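Local atomic coordinates of transferrin binding protein B (Actinobacillus suis, PDB entry 3PQU), a protein that probably binds host transferrin at the bacterial outer membrane as a surface lipoprotein, serving iron acquisition by a porcine pathogen. Residues A[227-232]-A[246-251]. Sequence-based numbering, arbitrary orientation.
Sequences VAHSSE and LYRNGY
S230 OG lies in the plane of the N249 carboxamide, 3.0 Å from ND2, and the N-H...O angle of 168° makes this bond nearly straight. A228 O, 2.9 Å from N249 ND2, is tilted out of the amide plane. Because that nitrogen stands 57° out of the carbonyl plane, it misses the lone pairs; N249 N approaches the same oxygen nearly along the C=O axis, also at 2.9 Å. A228 O thus accepts two bonds from one residue, while a weak bond runs from ND2 to V227 O. The ND2 bonds to S230 OG and A228 O should hold the amide's rotation. The Y247 ring has S230 O at its edge, and its CB rests 3.5 Å from S230 OG, which chi1 of 62° places between backbone N and carbonyl carbon. On the face shared by H229, S231, L246 and R248, the imidazole lies oblique to R248 CG, and L246 CD2 packs on S231 CB at 3.6 Å. H229 NE2 and R248 NE both bind the carboxylate of D207, the latter as a salt bridge. S230 and Y247 form an antiparallel hydrogen-bonded pair, Y247 N reaching S230 O at 2.9 Å and S230 N reaching Y247 O at 3.2 Å. The pairing belongs to the hairpin of strands 229-236 and 241-249, part of what is, by its family, the N-lobe beta barrel, flanked by strand 170-183, whose W176 and F178 meet the H229 ring edge-to-face, and by strand 260-271.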
loop_
_atom_site.group_PDB
_atom_site.type_symbol
_atom_site.label_atom_id
_atom_site.label_comp_id
_atom_site.label_asym_id
_atom_site.label_seq_id
_atom_site.Cartn_x
_atom_site.Cartn_y
_atom_site.Cartn_z
ATOM N N VAL A 227 3.319 -2.696 -28.270
ATOM C CA VAL A 227 2.653 -1.397 -28.177
ATOM C C VAL A 227 3.367 -0.449 -27.186
ATOM O O VAL A 227 3.725 -0.848 -26.065
ATOM C CB VAL A 227 1.169 -1.558 -27.755
ATOM C CG1 VAL A 227 0.524 -0.183 -27.548
ATOM C CG2 VAL A 227 0.383 -2.349 -28.809
ATOM N N ALA A 228 3.581 0.796 -27.610
ATOM C CA ALA A 228 4.117 1.847 -26.744
ATOM C C ALA A 228 5.245 1.366 -25.834
ATOM O O ALA A 228 6.247 0.848 -26.302
ATOM C CB ALA A 228 2.996 2.496 -25.901
ATOM N N HIS A 229 5.069 1.567 -24.531
ATOM C CA HIS A 229 6.090 1.206 -23.557
ATOM C C HIS A 229 5.609 0.031 -22.711
ATOM O O HIS A 229 4.728 0.168 -21.844
ATOM C CB HIS A 229 6.450 2.409 -22.677
ATOM C CG HIS A 229 6.800 3.634 -23.464
ATOM N ND1 HIS A 229 5.873 4.607 -23.783
ATOM C CD2 HIS A 229 7.971 4.028 -24.021
ATOM C CE1 HIS A 229 6.460 5.549 -24.506
ATOM N NE2 HIS A 229 7.730 5.218 -24.669
ATOM N N SER A 230 6.199 -1.130 -22.966
ATOM C CA SER A 230 5.727 -2.358 -22.339
ATOM C C SER A 230 6.684 -2.820 -21.247
ATOM O O SER A 230 7.890 -2.545 -21.277
ATOM C CB SER A 230 5.525 -3.459 -23.396
ATOM O OG SER A 230 6.754 -3.760 -24.033
ATOM N N SER A 231 6.132 -3.527 -20.267
ATOM C CA SER A 231 6.932 -4.023 -19.166
ATOM C C SER A 231 6.668 -5.506 -18.975
ATOM O O SER A 231 5.565 -5.998 -19.243
ATOM C CB SER A 231 6.612 -3.254 -17.878
ATOM O OG SER A 231 5.298 -3.511 -17.418
ATOM N N GLU A 232 7.679 -6.221 -18.506
ATOM C CA GLU A 232 7.480 -7.604 -18.110
ATOM C C GLU A 232 8.291 -7.910 -16.857
ATOM O O GLU A 232 9.438 -7.476 -16.733
ATOM C CB GLU A 232 7.842 -8.564 -19.243
ATOM C CG GLU A 232 7.449 -10.006 -18.912
ATOM C CD GLU A 232 7.553 -10.956 -20.099
ATOM O OE1 GLU A 232 7.440 -10.498 -21.261
ATOM O OE2 GLU A 232 7.738 -12.170 -19.858
ATOM N N LEU A 246 12.020 -3.369 -19.227
ATOM C CA LEU A 246 11.159 -2.334 -19.789
ATOM C C LEU A 246 11.570 -2.051 -21.219
ATOM O O LEU A 246 12.752 -1.804 -21.484
ATOM C CB LEU A 246 11.250 -1.038 -18.966
ATOM C CG LEU A 246 11.126 -1.189 -17.439
ATOM C CD1 LEU A 246 11.275 0.180 -16.768
ATOM C CD2 LEU A 246 9.794 -1.803 -17.080
ATOM N N TYR A 247 10.585 -2.049 -22.122
ATOM C CA TYR A 247 10.828 -1.969 -23.557
ATOM C C TYR A 247 10.191 -0.742 -24.193
ATOM O O TYR A 247 9.133 -0.283 -23.752
ATOM C CB TYR A 247 10.241 -3.204 -24.260
ATOM C CG TYR A 247 10.854 -4.515 -23.847
ATOM C CD1 TYR A 247 11.969 -5.019 -24.517
ATOM C CD2 TYR A 247 10.301 -5.273 -22.814
ATOM C CE1 TYR A 247 12.544 -6.240 -24.148
ATOM C CE2 TYR A 247 10.857 -6.497 -22.447
ATOM C CZ TYR A 247 11.976 -6.973 -23.117
ATOM O OH TYR A 247 12.525 -8.182 -22.757
ATOM N N ARG A 248 10.832 -0.231 -25.240
ATOM C CA ARG A 248 10.249 0.804 -26.095
ATOM C C ARG A 248 9.906 0.155 -27.426
ATOM O O ARG A 248 10.770 -0.438 -28.098
ATOM C CB ARG A 248 11.232 1.974 -26.300
ATOM C CG ARG A 248 10.725 3.118 -27.212
ATOM C CD ARG A 248 11.878 4.043 -27.644
ATOM N NE ARG A 248 11.432 5.232 -28.373
ATOM C CZ ARG A 248 11.370 5.317 -29.703
ATOM N NH1 ARG A 248 11.714 4.284 -30.454
ATOM N NH2 ARG A 248 10.964 6.436 -30.287
ATOM N N ASN A 249 8.638 0.246 -27.805
ATOM C CA ASN A 249 8.169 -0.382 -29.042
ATOM C C ASN A 249 7.935 0.671 -30.115
ATOM O O ASN A 249 6.917 1.360 -30.094
ATOM C CB ASN A 249 6.886 -1.168 -28.756
ATOM C CG ASN A 249 7.101 -2.234 -27.707
ATOM O OD1 ASN A 249 7.801 -3.211 -27.953
ATOM N ND2 ASN A 249 6.536 -2.037 -26.521
ATOM N N GLY A 250 8.883 0.795 -31.038
ATOM C CA GLY A 250 8.889 1.884 -31.998
ATOM C C GLY A 250 7.689 1.993 -32.918
ATOM O O GLY A 250 6.872 1.076 -33.049
ATOM N N TYR A 251 7.587 3.141 -33.567
ATOM C CA TYR A 251 6.550 3.386 -34.557
ATOM C C TYR A 251 6.691 2.378 -35.698
ATOM O O TYR A 251 7.809 2.026 -36.060
ATOM C CB TYR A 251 6.703 4.816 -35.083
ATOM C CG TYR A 251 5.740 5.168 -36.174
ATOM C CD1 TYR A 251 6.094 5.020 -37.510
ATOM C CD2 TYR A 251 4.468 5.649 -35.873
ATOM C CE1 TYR A 251 5.203 5.342 -38.520
ATOM C CE2 TYR A 251 3.575 5.972 -36.875
ATOM C CZ TYR A 251 3.949 5.816 -38.194
ATOM O OH TYR A 251 3.064 6.139 -39.188
#